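Local coordinates for protein acyl-CoA dehydrogenase (Geobacillus kaustophilus, PDB 2PG0) that probably catalyses, as an FAD-dependent flavoprotein, the alpha,beta-dehydrogenation of thioester-bound acyl chains, at residues E122-I127 / G164-L169; I170-K175 / L190-D195. All blocks are in the same frame, centred on the assembly; numbering follows the deposited sequence.

From the N terminus, the chain leaves helix 108-120 and enters strand 125-128, then runs through strands 144-148 and 151-161 before 164-169 returns to lie beside 122-127; contact 1 closes this loop. Contact 2 follows at once and in series: after strand 169-175 the chain turns and comes back as strand 187-193, closing a shorter hairpin loop. The two loops neither cross nor enclose one another. They share one mixed sheet, in which strand 169-175 pairs in parallel with 125-128 and antiparallel with 187-193. Besides the bond between A126 O and V171 N, a salt bridge joins D168 to R194, so contact 1 meets contact 2 through side chains too.

Contact 1 (E122-I127 / G164-L169); sequences ELITAI and GIHADL. With FAD (flavin-adenine dinucleotide), chain C.
I124 and T125 meet A167 to L169 where the two segments, whose touching parts run 83° apart, come together in a parallel bridge between T125 and L169. The carbonyl oxygen of I124 accepts two backbone N-H groups, D168 N at 2.7 Å and L169 N at 3.2 Å. A126 N then reaches L169 O, at 3.0 Å.

D168 adds a side-chain grip on the backbone. With CG anti to its own carbonyl carbon (chi1 -51°), the carboxylate swings to I124 N, and OD2 receives this N-H at 2.8 Å through its anti lone pair, nearly straight at 166°. Aspartate suits this buried place because R44 pairs with OD2 and R194 with OD1; the two cations would probably favour the ionised form.

Here the chain arriving from helix 108-120 enters the beta-structure of the acyl-CoA dehydrogenase fold, as a strand at one edge, within this chain, of a mixed sheet. The strand leads directly to the cofactor: FAD N3 on the flavin ring donates to I127 O, 2.9 Å away.

A126 and A167, each with a single methyl, pack closely here, CB to CB at 3.5 Å. L123 forks over its neighbours: CD2 rests against CB of D168, while CD1 meets CD1 of L169 at 3.9 Å, and W114 of helix 108-120 packs on both leucines. On I124, the extended CG1-CD1 branch ends against CB of H166, whose NE2 bonds to I42 O. T125 uses its two branches differently, CG2 lying near CB of L169 and OG1 bonding to H94 of helix 89-105.

Contact 2 (I170-K175 / L190-D195); sequences IVVACK and LVVERD
V172 and V192 lie diagonally across the strand pair on one face of the sheet, and their side chains lean together obliquely. In each valine CG1 stands anti to the backbone N (chi1 -179° and 176°), which leaves CG2 as the branch turned to the other strand; the two CG2 methyls touch at 3.7 Å. On the same face, I170 bends its CG1-CD1 arm toward the neighbouring strand, bringing CD1 to 3.4 Å from V192 O. Farther along, SG of C174 settles against CB of L190, 4.1 Å away, a compact and weakly polar neighbour for the leucine.

Beneath these groups runs the beta hairpin of strands 169-175 and 187-193 in the middle domain. I170 with V192 and V172 with L190 are antiparallel hydrogen-bonded pairs; the bond from V192 N to I170 O is almost straight, 2.8 Å and 173°. Between them, V171 and V191 form a non-hydrogen-bonded pair whose side chains point to the other face, where their CG2 methyls approach loosely to 4.5 Å. V171 lies on that face close to the FAD-binding I127.

Beta-branched residues suit this extended backbone, and apolar ones suit faces that are both buried; on that of I170, V172, L190 and V192, F199 packs on I170 and V192, F220 covers both V172 and V192, and Y152 and V154 of strand 151-161 meet L190.

Contact 1 (E122-I127 / G164-L169)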
loop_
_atom_site.group_PDB
_atom_site.type_symbol
_atom_site.label_atom_id
_atom_site.label_comp_id
_atom_site.label_asym_id
_atom_site.label_seq_id
_atom_site.Cartn_x
_atom_site.Cartn_y
_atom_site.Cartn_z
ATOM N N GLU A 122 -29.459 -33.158 -14.479
ATOM C CA GLU A 122 -29.304 -34.612 -14.344
ATOM C C GLU A 122 -27.834 -35.002 -14.473
ATOM O O GLU A 122 -27.380 -35.987 -13.879
ATOM C CB GLU A 122 -30.145 -35.354 -15.389
ATOM C CG GLU A 122 -30.067 -36.879 -15.288
ATOM C CD GLU A 122 -31.103 -37.615 -16.137
ATOM O OE1 GLU A 122 -32.016 -36.971 -16.709
ATOM O OE2 GLU A 122 -31.003 -38.859 -16.223
ATOM N N LEU A 123 -27.104 -34.226 -15.267
ATOM C CA LEU A 123 -25.662 -34.331 -15.326
ATOM C C LEU A 123 -25.053 -33.020 -14.840
ATOM O O LEU A 123 -25.393 -31.944 -15.329
ATOM C CB LEU A 123 -25.189 -34.664 -16.741
ATOM C CG LEU A 123 -25.631 -36.006 -17.343
ATOM C CD1 LEU A 123 -25.131 -36.115 -18.782
ATOM C CD2 LEU A 123 -25.153 -37.189 -16.509
ATOM N N ILE A 124 -24.186 -33.135 -13.838
ATOM C CA ILE A 124 -23.429 -32.010 -13.309
ATOM C C ILE A 124 -22.013 -32.145 -13.863
ATOM O O ILE A 124 -21.480 -33.247 -13.923
ATOM C CB ILE A 124 -23.444 -32.021 -11.759
ATOM C CG1 ILE A 124 -24.882 -31.799 -11.256
ATOM C CG2 ILE A 124 -22.477 -30.972 -11.172
ATOM C CD1 ILE A 124 -25.034 -31.877 -9.751
ATOM N N THR A 125 -21.421 -31.028 -14.275
ATOM C CA THR A 125 -20.112 -31.050 -14.918
ATOM C C THR A 125 -18.986 -30.492 -14.052
ATOM O O THR A 125 -19.215 -29.713 -13.120
ATOM C CB THR A 125 -20.126 -30.295 -16.272
ATOM O OG1 THR A 125 -20.486 -28.929 -16.061
ATOM C CG2 THR A 125 -21.116 -30.932 -17.253
ATOM N N ALA A 126 -17.764 -30.890 -14.401
ATOM C CA ALA A 126 -16.548 -30.384 -13.772
ATOM C C ALA A 126 -15.438 -30.362 -14.811
ATOM O O ALA A 126 -15.533 -31.010 -15.856
ATOM C CB ALA A 126 -16.153 -31.259 -12.609
ATOM N N ILE A 127 -14.392 -29.596 -14.528
ATOM C CA ILE A 127 -13.222 -29.569 -15.399
ATOM C C ILE A 127 -11.963 -29.846 -14.571
ATOM O O ILE A 127 -11.789 -29.275 -13.484
ATOM C CB ILE A 127 -13.149 -28.258 -16.227
ATOM C CG1 ILE A 127 -11.998 -28.324 -17.240
ATOM C CG2 ILE A 127 -13.100 -27.003 -15.313
ATOM C CD1 ILE A 127 -12.189 -27.429 -18.446
ATOM N N GLY A 164 -16.278 -31.750 -7.437
ATOM C CA GLY A 164 -15.540 -33.017 -7.470
ATOM C C GLY A 164 -16.311 -34.259 -7.050
ATOM O O GLY A 164 -16.035 -35.354 -7.538
ATOM N N ILE A 165 -17.267 -34.091 -6.134
ATOM C CA ILE A 165 -18.120 -35.198 -5.692
ATOM C C ILE A 165 -19.361 -35.358 -6.581
ATOM O O ILE A 165 -19.663 -36.467 -7.022
ATOM C CB ILE A 165 -18.509 -35.078 -4.189
ATOM C CG1 ILE A 165 -17.257 -35.006 -3.300
ATOM C CG2 ILE A 165 -19.447 -36.234 -3.747
ATOM C CD1 ILE A 165 -16.246 -36.146 -3.506
ATOM N N HIS A 166 -20.061 -34.256 -6.859
ATOM C CA HIS A 166 -21.314 -34.324 -7.624
ATOM C C HIS A 166 -21.144 -34.631 -9.111
ATOM O O HIS A 166 -22.039 -35.214 -9.725
ATOM C CB HIS A 166 -22.123 -33.026 -7.489
ATOM C CG HIS A 166 -22.948 -32.940 -6.245
ATOM N ND1 HIS A 166 -23.506 -34.046 -5.636
ATOM C CD2 HIS A 166 -23.339 -31.869 -5.513
ATOM C CE1 HIS A 166 -24.185 -33.660 -4.569
ATOM N NE2 HIS A 166 -24.104 -32.344 -4.476
ATOM N N ALA A 167 -20.011 -34.229 -9.690
ATOM C CA ALA A 167 -19.851 -34.248 -11.146
ATOM C C ALA A 167 -20.051 -35.632 -11.765
ATOM O O ALA A 167 -19.468 -36.625 -11.317
ATOM C CB ALA A 167 -18.503 -33.665 -11.555
ATOM N N ASP A 168 -20.895 -35.669 -12.790
ATOM C CA ASP A 168 -21.212 -36.882 -13.542
ATOM C C ASP A 168 -20.457 -36.919 -14.863
ATOM O O ASP A 168 -20.290 -37.987 -15.467
ATOM C CB ASP A 168 -22.715 -36.926 -13.823
ATOM C CG ASP A 168 -23.542 -36.707 -12.577
ATOM O OD1 ASP A 168 -23.567 -37.612 -11.717
ATOM O OD2 ASP A 168 -24.162 -35.624 -12.459
ATOM N N LEU A 169 -20.041 -35.741 -15.320
ATOM C CA LEU A 169 -19.249 -35.568 -16.531
ATOM C C LEU A 169 -18.044 -34.710 -16.173
ATOM O O LEU A 169 -18.207 -33.586 -15.710
ATOM C CB LEU A 169 -20.052 -34.834 -17.609
ATOM C CG LEU A 169 -21.220 -35.495 -18.340
ATOM C CD1 LEU A 169 -21.659 -34.569 -19.464
ATOM C CD2 LEU A 169 -20.839 -36.861 -18.904
HETATM P PA FAD C . 1.504 -23.351 -8.076
HETATM O O1A FAD C . 2.371 -24.444 -7.525
HETATM O O2A FAD C . 1.361 -23.395 -9.577
HETATM O O5B FAD C . 2.088 -21.919 -7.607
HETATM C C5B FAD C . 2.347 -21.661 -6.235
HETATM C C4B FAD C . 2.700 -20.181 -6.088
HETATM O O4B FAD C . 3.841 -19.902 -6.885
HETATM C C3B FAD C . 1.570 -19.292 -6.603
HETATM O O3B FAD C . 1.453 -18.126 -5.816
HETATM C C2B FAD C . 2.037 -18.888 -7.981
HETATM O O2B FAD C . 1.466 -17.675 -8.434
HETATM C C1B FAD C . 3.549 -18.824 -7.762
HETATM N N9A FAD C . 4.258 -18.917 -9.051
HETATM C C8A FAD C . 4.333 -20.004 -9.888
HETATM N N7A FAD C . 5.059 -19.655 -10.973
HETATM C C5A FAD C . 5.444 -18.366 -10.840
HETATM C C6A FAD C . 6.194 -17.521 -11.650
HETATM N N6A FAD C . 6.574 -17.926 -12.866
HETATM N N1A FAD C . 6.422 -16.222 -11.243
HETATM C C2A FAD C . 5.922 -15.756 -10.040
HETATM N N3A FAD C . 5.186 -16.603 -9.229
HETATM C C4A FAD C . 4.946 -17.886 -9.631
HETATM N N1 FAD C . -8.202 -26.624 -10.912
HETATM C C2 FAD C . -8.900 -27.228 -11.943
HETATM O O2 FAD C . -8.287 -27.656 -12.924
HETATM N N3 FAD C . -10.279 -27.365 -11.864
HETATM C C4 FAD C . -10.959 -26.900 -10.756
HETATM O O4 FAD C . -12.182 -27.037 -10.689
HETATM C C4X FAD C . -10.255 -26.276 -9.720
HETATM N N5 FAD C . -10.925 -25.801 -8.604
HETATM C C5X FAD C . -10.233 -25.211 -7.562
HETATM C C6 FAD C . -10.935 -24.768 -6.447
HETATM C C7 FAD C . -10.250 -24.166 -5.394
HETATM C C7M FAD C . -11.056 -23.693 -4.217
HETATM C C8 FAD C . -8.852 -24.015 -5.463
HETATM C C8M FAD C . -8.048 -23.376 -4.365
HETATM C C9 FAD C . -8.156 -24.468 -6.576
HETATM C C9A FAD C . -8.840 -25.065 -7.639
HETATM N N10 FAD C . -8.160 -25.517 -8.772
HETATM C C10 FAD C . -8.864 -26.140 -9.799
HETATM C "C1'" FAD C . -6.670 -25.309 -8.940
HETATM C "C2'" FAD C . -6.193 -23.857 -9.118
HETATM O "O2'" FAD C . -6.439 -23.337 -10.408
HETATM C "C3'" FAD C . -4.694 -23.844 -8.834
HETATM O "O3'" FAD C . -4.550 -23.923 -7.432
HETATM C "C4'" FAD C . -3.948 -22.615 -9.376
HETATM O "O4'" FAD C . -3.903 -22.603 -10.791
HETATM C "C5'" FAD C . -2.517 -22.533 -8.841
HETATM O "O5'" FAD C . -1.830 -23.756 -9.037
HETATM P P FAD C . -1.089 -24.441 -7.787
HETATM O O1P FAD C . -2.039 -24.572 -6.623
HETATM O O2P FAD C . -0.517 -25.767 -8.201
HETATM O O3P FAD C . 0.066 -23.397 -7.350
#

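Contact 2 (I170-K175 / L190-D195)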
loop_
_atom_site.group_PDB
_atom_site.type_symbol
_atom_site.label_atom_id
_atom_site.label_comp_id
_atom_site.label_asym_id
_atom_site.label_seq_id
_atom_site.Cartn_x
_atom_site.Cartn_y
_atom_site.Cartn_z
ATOM N N ILE A 170 -16.841 -35.228 -16.381
ATOM C CA ILE A 170 -15.642 -34.451 -16.066
ATOM C C ILE A 170 -14.805 -34.260 -17.333
ATOM O O ILE A 170 -14.392 -35.233 -17.960
ATOM C CB ILE A 170 -14.806 -35.096 -14.910
ATOM C CG1 ILE A 170 -15.663 -35.346 -13.659
ATOM C CG2 ILE A 170 -13.619 -34.209 -14.538
ATOM C CD1 ILE A 170 -16.376 -36.712 -13.637
ATOM N N VAL A 171 -14.592 -33.005 -17.722
ATOM C CA VAL A 171 -13.682 -32.694 -18.828
ATOM C C VAL A 171 -12.238 -32.773 -18.305
ATOM O O VAL A 171 -11.816 -31.945 -17.492
ATOM C CB VAL A 171 -13.983 -31.319 -19.459
ATOM C CG1 VAL A 171 -12.970 -30.998 -20.564
ATOM C CG2 VAL A 171 -15.426 -31.272 -20.008
ATOM N N VAL A 172 -11.499 -33.784 -18.761
ATOM C CA VAL A 172 -10.158 -34.071 -18.232
ATOM C C VAL A 172 -9.048 -33.724 -19.233
ATOM O O VAL A 172 -9.051 -34.205 -20.368
ATOM C CB VAL A 172 -10.026 -35.551 -17.767
ATOM C CG1 VAL A 172 -8.632 -35.830 -17.193
ATOM C CG2 VAL A 172 -11.101 -35.884 -16.730
ATOM N N ALA A 173 -8.104 -32.887 -18.799
ATOM C CA ALA A 173 -6.921 -32.575 -19.606
ATOM C C ALA A 173 -5.864 -33.642 -19.345
ATOM O O ALA A 173 -5.456 -33.858 -18.206
ATOM C CB ALA A 173 -6.381 -31.178 -19.278
ATOM N N CYS A 174 -5.436 -34.325 -20.401
ATOM C CA CYS A 174 -4.479 -35.420 -20.257
ATOM C C CYS A 174 -3.502 -35.453 -21.423
ATOM O O CYS A 174 -3.755 -34.861 -22.467
ATOM C CB CYS A 174 -5.215 -36.753 -20.150
ATOM S SG CYS A 174 -6.435 -36.965 -21.438
ATOM N N LYS A 175 -2.376 -36.134 -21.234
ATOM C CA LYS A 175 -1.395 -36.251 -22.301
ATOM C C LYS A 175 -1.619 -37.530 -23.103
ATOM O O LYS A 175 -1.342 -38.633 -22.631
ATOM C CB LYS A 175 0.035 -36.164 -21.753
ATOM C CG LYS A 175 0.414 -34.767 -21.251
ATOM C CD LYS A 175 1.900 -34.487 -21.446
ATOM C CE LYS A 175 2.311 -33.138 -20.858
ATOM N NZ LYS A 175 1.628 -32.004 -21.529
ATOM N N LEU A 190 -10.601 -35.056 -22.680
ATOM C CA LEU A 190 -11.343 -36.304 -22.688
ATOM C C LEU A 190 -12.454 -36.238 -21.637
ATOM O O LEU A 190 -12.198 -35.931 -20.473
ATOM C CB LEU A 190 -10.380 -37.463 -22.411
ATOM C CG LEU A 190 -10.837 -38.922 -22.449
ATOM C CD1 LEU A 190 -11.338 -39.320 -23.834
ATOM C CD2 LEU A 190 -9.687 -39.816 -22.032
ATOM N N VAL A 191 -13.689 -36.504 -22.055
ATOM C CA VAL A 191 -14.820 -36.502 -21.123
ATOM C C VAL A 191 -14.871 -37.824 -20.357
ATOM O O VAL A 191 -14.951 -38.901 -20.961
ATOM C CB VAL A 191 -16.169 -36.236 -21.854
ATOM C CG1 VAL A 191 -17.343 -36.338 -20.883
ATOM C CG2 VAL A 191 -16.147 -34.879 -22.542
ATOM N N VAL A 192 -14.814 -37.746 -19.031
ATOM C CA VAL A 192 -14.894 -38.942 -18.196
ATOM C C VAL A 192 -16.236 -38.969 -17.479
ATOM O O VAL A 192 -16.602 -38.023 -16.784
ATOM C CB VAL A 192 -13.720 -39.044 -17.192
ATOM C CG1 VAL A 192 -13.882 -40.261 -16.275
ATOM C CG2 VAL A 192 -12.391 -39.127 -17.940
ATOM N N GLU A 193 -16.969 -40.062 -17.660
ATOM C CA GLU A 193 -18.307 -40.190 -17.094
ATOM C C GLU A 193 -18.269 -40.888 -15.739
ATOM O O GLU A 193 -17.350 -41.651 -15.452
ATOM C CB GLU A 193 -19.222 -40.932 -18.075
ATOM C CG GLU A 193 -19.437 -40.185 -19.379
ATOM C CD GLU A 193 -20.293 -40.947 -20.374
ATOM O OE1 GLU A 193 -19.866 -42.035 -20.816
ATOM O OE2 GLU A 193 -21.388 -40.446 -20.724
ATOM N N ARG A 194 -19.268 -40.612 -14.902
ATOM C CA ARG A 194 -19.421 -41.288 -13.616
ATOM C C ARG A 194 -19.404 -42.811 -13.819
ATOM O O ARG A 194 -19.845 -43.299 -14.856
ATOM C CB ARG A 194 -20.724 -40.845 -12.934
ATOM C CG ARG A 194 -21.020 -41.537 -11.598
ATOM C CD ARG A 194 -22.282 -40.994 -10.922
ATOM N NE ARG A 194 -22.121 -39.616 -10.451
ATOM C CZ ARG A 194 -21.486 -39.254 -9.337
ATOM N NH1 ARG A 194 -20.925 -40.162 -8.547
ATOM N NH2 ARG A 194 -21.406 -37.968 -9.007
ATOM N N ASP A 195 -18.867 -43.538 -12.839
ATOM C CA ASP A 195 -18.821 -45.016 -12.844
ATOM C C ASP A 195 -17.909 -45.637 -13.918
ATOM O O ASP A 195 -17.991 -46.841 -14.198
ATOM C CB ASP A 195 -20.235 -45.633 -12.878
ATOM C CG ASP A 195 -21.058 -45.297 -11.637
ATOM O OD1 ASP A 195 -20.482 -45.165 -10.529
ATOM O OD2 ASP A 195 -22.291 -45.162 -11.768
#